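Local coordinates for glucose-6-phosphate 1-dehydrogenase (Kluyveromyces lactis, PDB 7E6I), which catalyses the NADP(+)-dependent oxidation of glucose 6-phosphate to 6-phosphogluconolactone, the rate-limiting entry step of the oxidative pentose phosphate pathway, at residues C313-A318 with K459-G464; P332-A337 with A476-T481. All blocks are in the same frame, centred on the assembly; numbering follows the deposited sequence.

How the interactions relate
Interactions 1 and 2 lie on adjoining strands of the large mixed sheet of the C-terminal domain, their centres about 17 Å apart. Strands 316-321 and 333-338 run antiparallel and join them directly: A317 N lies 2.9 Å from A337 O, a probable hydrogen bond, and A318 CB packs 3.8 Å from R336 CB. Helix 471-476 reaches both, since F316 and A318 touch L471 and V334 touches F474 and L475. Interaction 1 is close to the substrate site: the T315 side chain is about 10 Å from the bound glucose 6-phosphate and about 5 Å from that of K339, a pocket residue. Interaction 2 includes R336, assigned by similarity to a second NADP(+) site.

Interaction 1 of 2, residues C313-A318 with K459-G464; sequences CVTFAA and KIYPYG
T315 and Y461 make the polar part of this contact: T315 OG1 donates to Y461 OH over 3.0 Å. With chi1 at 67°, the threonine hydroxyl is set between its own backbone N and carbonyl carbon, while CG2 lies beside the backbone N, anti to the carbonyl carbon. The phenol also bonds to the carbonyl oxygen of K339, so two partners hold this buried hydroxyl, and T315 OG1 has a further, weak bond from Y290 N.

The apolar part is narrow. F316 CB approaches one side of the phenol obliquely, 3.6 Å from Y461 CE1, whereas the phenylalanine ring, anti to its backbone N (chi1 173°), leads off toward P468 and L471. A phenylalanine in place of Y461 could keep the CB packing but would probably leave T315 OG1 and the K339 carbonyl without their shared partner.

No backbone bond joins the two segments, and the CA atoms of F316 and Y461 are 9.1 Å apart, because strand 285-291 runs between them, antiparallel to 316-321 and parallel to the outermost strand 459-462. T315 and F316 both face G288 in a classic beta bulge, and the Y461 side chain reaches across this intervening strand, touching Y290.

Interaction 2 of 2, residues P332-A337 with A476-T481; sequences PIVMRA and ADHGYT
V334 and H478 meet with their side chains crossing at about a right angle. The valine brings one methyl, CG2, obliquely to the imidazole, 3.6 Å from H478 CG and equally near H478 CB. A chi1 of -71° places the imidazole beside its own backbone N, anti to the carbonyl carbon. There the ring stacks on F474, and both nitrogens are engaged: ND1 with the F474 carbonyl oxygen and NE2 with D284 OD2. Two such acceptors would be expected to favour a doubly protonated, positively charged ring.

P332 lies against the backbone of H478 instead: its CG is 3.3 Å from H478 O, and its CB is 3.9 Å from H478 CB. The next residue along the loop, G479, has phi 86°, and a beta carbon there would fall only 3.1 Å from P332 CG. No direct hydrogen bond links the segments, but a water within bonding distance of P332 O (2.8 Å) and H478 O (3.0 Å) can bridge them.

A type I beta turn from A476 to G479 carries the chain out of helix 471-476. The arrangement belongs to the alpha+beta C-terminal domain of the glucose-6-phosphate dehydrogenase family, where a largely antiparallel mixed sheet carries helices on both faces: V334 and R336 meet helix 471-476, whereas I333, M335 and A337 pack on helix 236-254 across the sheet.

Interaction 1 of 2, residues C313-A318 with K459-G464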
loop_
_atom_site.group_PDB
_atom_site.type_symbol
_atom_site.label_atom_id
_atom_site.label_comp_id
_atom_site.label_asym_id
_atom_site.label_seq_id
_atom_site.Cartn_x
_atom_site.Cartn_y
_atom_site.Cartn_z
ATOM N N CYS A 313 -3.979 -15.004 -17.930
ATOM C CA CYS A 313 -3.753 -14.159 -16.764
ATOM C C CYS A 313 -2.274 -13.800 -16.624
ATOM O O CYS A 313 -1.393 -14.664 -16.716
ATOM C CB CYS A 313 -4.241 -14.847 -15.499
ATOM S SG CYS A 313 -4.125 -13.784 -14.045
ATOM N N VAL A 314 -2.009 -12.523 -16.379
ATOM C CA VAL A 314 -0.650 -12.017 -16.218
ATOM C C VAL A 314 -0.247 -12.134 -14.750
ATOM O O VAL A 314 -0.869 -11.513 -13.881
ATOM C CB VAL A 314 -0.554 -10.560 -16.697
ATOM C CG1 VAL A 314 0.815 -10.037 -16.479
ATOM C CG2 VAL A 314 -0.908 -10.454 -18.168
ATOM N N THR A 315 0.808 -12.900 -14.471
ATOM C CA THR A 315 1.365 -12.964 -13.121
ATOM C C THR A 315 2.685 -12.205 -12.994
ATOM O O THR A 315 3.210 -12.066 -11.881
ATOM C CB THR A 315 1.541 -14.431 -12.678
ATOM O OG1 THR A 315 2.543 -15.067 -13.478
ATOM C CG2 THR A 315 0.238 -15.198 -12.843
ATOM N N PHE A 316 3.230 -11.710 -14.106
ATOM C CA PHE A 316 4.382 -10.822 -14.105
ATOM C C PHE A 316 4.143 -9.758 -15.153
ATOM O O PHE A 316 3.792 -10.089 -16.288
ATOM C CB PHE A 316 5.691 -11.558 -14.431
ATOM C CG PHE A 316 6.870 -10.635 -14.600
ATOM C CD1 PHE A 316 7.051 -9.906 -15.765
ATOM C CD2 PHE A 316 7.786 -10.487 -13.585
ATOM C CE1 PHE A 316 8.099 -9.049 -15.899
ATOM C CE2 PHE A 316 8.839 -9.631 -13.725
ATOM C CZ PHE A 316 8.995 -8.907 -14.888
ATOM N N ALA A 317 4.408 -8.499 -14.804
ATOM C CA ALA A 317 4.329 -7.404 -15.764
ATOM C C ALA A 317 5.430 -6.389 -15.508
ATOM O O ALA A 317 5.696 -6.018 -14.361
ATOM C CB ALA A 317 2.965 -6.695 -15.708
ATOM N N ALA A 318 6.050 -5.922 -16.588
ATOM C CA ALA A 318 6.913 -4.751 -16.569
ATOM C C ALA A 318 6.285 -3.729 -17.502
ATOM O O ALA A 318 5.890 -4.080 -18.618
ATOM C CB ALA A 318 8.340 -5.099 -16.994
ATOM N N LYS A 459 4.011 -14.433 -22.098
ATOM C CA LYS A 459 5.098 -15.381 -22.225
ATOM C C LYS A 459 5.233 -16.178 -20.929
ATOM O O LYS A 459 4.982 -15.665 -19.840
ATOM C CB LYS A 459 6.384 -14.642 -22.574
ATOM C CG LYS A 459 7.449 -14.696 -21.510
ATOM C CD LYS A 459 8.711 -13.929 -21.939
ATOM C CE LYS A 459 8.393 -12.648 -22.721
ATOM N NZ LYS A 459 9.641 -11.867 -22.983
ATOM N N ILE A 460 5.590 -17.454 -21.054
ATOM C CA ILE A 460 5.678 -18.351 -19.905
ATOM C C ILE A 460 7.064 -18.241 -19.290
ATOM O O ILE A 460 8.062 -18.082 -20.003
ATOM C CB ILE A 460 5.359 -19.802 -20.317
ATOM C CG1 ILE A 460 3.978 -19.861 -20.967
ATOM C CG2 ILE A 460 5.384 -20.733 -19.116
ATOM C CD1 ILE A 460 2.856 -19.634 -19.968
ATOM N N TYR A 461 7.140 -18.302 -17.958
ATOM C CA TYR A 461 8.437 -18.264 -17.283
ATOM C C TYR A 461 8.393 -19.278 -16.153
ATOM O O TYR A 461 7.344 -19.461 -15.526
ATOM C CB TYR A 461 8.805 -16.863 -16.733
ATOM C CG TYR A 461 7.898 -16.319 -15.646
ATOM C CD1 TYR A 461 6.744 -15.619 -15.971
ATOM C CD2 TYR A 461 8.205 -16.485 -14.306
ATOM C CE1 TYR A 461 5.908 -15.115 -14.996
ATOM C CE2 TYR A 461 7.375 -15.987 -13.324
ATOM C CZ TYR A 461 6.223 -15.299 -13.675
ATOM O OH TYR A 461 5.384 -14.785 -12.700
ATOM N N PRO A 462 9.493 -19.968 -15.889
ATOM C CA PRO A 462 9.453 -21.035 -14.882
ATOM C C PRO A 462 9.327 -20.464 -13.482
ATOM O O PRO A 462 9.977 -19.474 -13.133
ATOM C CB PRO A 462 10.792 -21.761 -15.071
ATOM C CG PRO A 462 11.678 -20.740 -15.704
ATOM C CD PRO A 462 10.802 -19.859 -16.549
ATOM N N TYR A 463 8.472 -21.103 -12.688
ATOM C CA TYR A 463 8.362 -20.784 -11.276
ATOM C C TYR A 463 9.751 -20.726 -10.661
ATOM O O TYR A 463 10.543 -21.662 -10.808
ATOM C CB TYR A 463 7.507 -21.853 -10.598
ATOM C CG TYR A 463 6.936 -21.579 -9.212
ATOM C CD1 TYR A 463 7.755 -21.294 -8.124
ATOM C CD2 TYR A 463 5.566 -21.705 -8.982
ATOM C CE1 TYR A 463 7.209 -21.093 -6.848
ATOM C CE2 TYR A 463 5.013 -21.502 -7.718
ATOM C CZ TYR A 463 5.833 -21.202 -6.657
ATOM O OH TYR A 463 5.265 -21.006 -5.415
ATOM N N GLY A 464 10.068 -19.595 -10.026
ATOM C CA GLY A 464 11.269 -19.456 -9.239
ATOM C C GLY A 464 12.412 -18.770 -9.943
ATOM O O GLY A 464 13.450 -18.536 -9.313
#

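Interaction 2 of 2, residues P332-A337 with A476-T481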
loop_
_atom_site.group_PDB
_atom_site.type_symbol
_atom_site.label_atom_id
_atom_site.label_comp_id
_atom_site.label_asym_id
_atom_site.label_seq_id
_atom_site.Cartn_x
_atom_site.Cartn_y
_atom_site.Cartn_z
ATOM N N PRO A 332 12.873 7.606 -18.679
ATOM C CA PRO A 332 12.088 6.366 -18.749
ATOM C C PRO A 332 11.874 5.799 -17.351
ATOM O O PRO A 332 12.821 5.657 -16.578
ATOM C CB PRO A 332 12.946 5.434 -19.613
ATOM C CG PRO A 332 14.279 6.125 -19.781
ATOM C CD PRO A 332 14.292 7.392 -18.986
ATOM N N ILE A 333 10.619 5.487 -17.032
ATOM C CA ILE A 333 10.235 4.921 -15.746
ATOM C C ILE A 333 9.695 3.513 -15.972
ATOM O O ILE A 333 8.898 3.290 -16.889
ATOM C CB ILE A 333 9.193 5.813 -15.063
ATOM C CG1 ILE A 333 9.822 7.154 -14.722
ATOM C CG2 ILE A 333 8.590 5.139 -13.844
ATOM C CD1 ILE A 333 8.788 8.219 -14.485
ATOM N N VAL A 334 10.129 2.557 -15.156
ATOM C CA VAL A 334 9.622 1.196 -15.249
ATOM C C VAL A 334 9.051 0.779 -13.899
ATOM O O VAL A 334 9.697 0.952 -12.853
ATOM C CB VAL A 334 10.706 0.207 -15.707
ATOM C CG1 VAL A 334 10.177 -1.235 -15.619
ATOM C CG2 VAL A 334 11.148 0.515 -17.120
ATOM N N MET A 335 7.846 0.227 -13.921
ATOM C CA MET A 335 7.302 -0.516 -12.791
ATOM C C MET A 335 7.255 -1.976 -13.198
ATOM O O MET A 335 6.788 -2.298 -14.295
ATOM C CB MET A 335 5.907 -0.028 -12.417
ATOM C CG MET A 335 5.896 1.205 -11.518
ATOM S SD MET A 335 4.208 1.685 -11.031
ATOM C CE MET A 335 3.293 0.297 -11.686
ATOM N N ARG A 336 7.743 -2.855 -12.336
ATOM C CA ARG A 336 7.743 -4.271 -12.666
ATOM C C ARG A 336 7.393 -5.078 -11.425
ATOM O O ARG A 336 7.941 -4.842 -10.344
ATOM C CB ARG A 336 9.091 -4.709 -13.267
ATOM C CG ARG A 336 10.342 -4.487 -12.411
ATOM C CD ARG A 336 11.578 -4.748 -13.286
ATOM N NE ARG A 336 12.864 -4.297 -12.745
ATOM C CZ ARG A 336 13.655 -5.053 -11.985
ATOM N NH1 ARG A 336 13.271 -6.281 -11.674
ATOM N NH2 ARG A 336 14.827 -4.598 -11.544
ATOM N N ALA A 337 6.459 -6.007 -11.582
ATOM C CA ALA A 337 5.935 -6.807 -10.484
ATOM C C ALA A 337 5.729 -8.242 -10.957
ATOM O O ALA A 337 5.243 -8.466 -12.072
ATOM C CB ALA A 337 4.610 -6.246 -9.970
ATOM N N ALA A 476 17.378 -2.236 -20.194
ATOM C CA ALA A 476 18.376 -1.495 -20.953
ATOM C C ALA A 476 17.735 -0.623 -22.019
ATOM O O ALA A 476 18.295 0.410 -22.385
ATOM C CB ALA A 476 19.389 -2.461 -21.567
ATOM N N ASP A 477 16.563 -1.003 -22.497
ATOM C CA ASP A 477 15.783 -0.157 -23.386
ATOM C C ASP A 477 15.161 1.029 -22.671
ATOM O O ASP A 477 14.670 1.947 -23.334
ATOM C CB ASP A 477 14.665 -0.986 -24.006
ATOM C CG ASP A 477 14.593 -0.846 -25.486
ATOM O OD1 ASP A 477 14.645 0.304 -25.987
ATOM O OD2 ASP A 477 14.472 -1.904 -26.140
ATOM N N HIS A 478 15.122 1.019 -21.344
ATOM C CA HIS A 478 14.533 2.108 -20.575
ATOM C C HIS A 478 15.589 2.833 -19.755
ATOM O O HIS A 478 15.344 3.269 -18.627
ATOM C CB HIS A 478 13.408 1.593 -19.689
ATOM C CG HIS A 478 12.201 1.192 -20.462
ATOM N ND1 HIS A 478 12.164 0.045 -21.227
ATOM C CD2 HIS A 478 11.009 1.807 -20.641
ATOM C CE1 HIS A 478 10.986 -0.045 -21.818
ATOM N NE2 HIS A 478 10.272 1.020 -21.490
ATOM N N GLY A 479 16.782 2.954 -20.323
ATOM C CA GLY A 479 17.789 3.832 -19.778
ATOM C C GLY A 479 18.648 3.243 -18.693
ATOM O O GLY A 479 19.506 3.954 -18.158
ATOM N N TYR A 480 18.463 1.977 -18.346
ATOM C CA TYR A 480 19.328 1.381 -17.339
ATOM C C TYR A 480 20.627 0.883 -17.967
ATOM O O TYR A 480 20.622 0.120 -18.937
ATOM C CB TYR A 480 18.629 0.246 -16.608
ATOM C CG TYR A 480 19.416 -0.160 -15.398
ATOM C CD1 TYR A 480 19.319 0.565 -14.211
ATOM C CD2 TYR A 480 20.292 -1.235 -15.442
ATOM C CE1 TYR A 480 20.048 0.216 -13.099
ATOM C CE2 TYR A 480 21.026 -1.593 -14.329
ATOM C CZ TYR A 480 20.896 -0.859 -13.159
ATOM O OH TYR A 480 21.622 -1.198 -12.046
ATOM N N THR A 481 21.742 1.312 -17.402
ATOM C CA THR A 481 23.066 0.950 -17.883
ATOM C C THR A 481 23.593 -0.143 -16.964
ATOM O O THR A 481 23.752 0.074 -15.758
ATOM C CB THR A 481 23.971 2.182 -17.893
ATOM O OG1 THR A 481 23.631 2.989 -19.023
ATOM C CG2 THR A 481 25.452 1.798 -17.968
HETATM O O HOH W 1 13.603 2.958 -16.148
#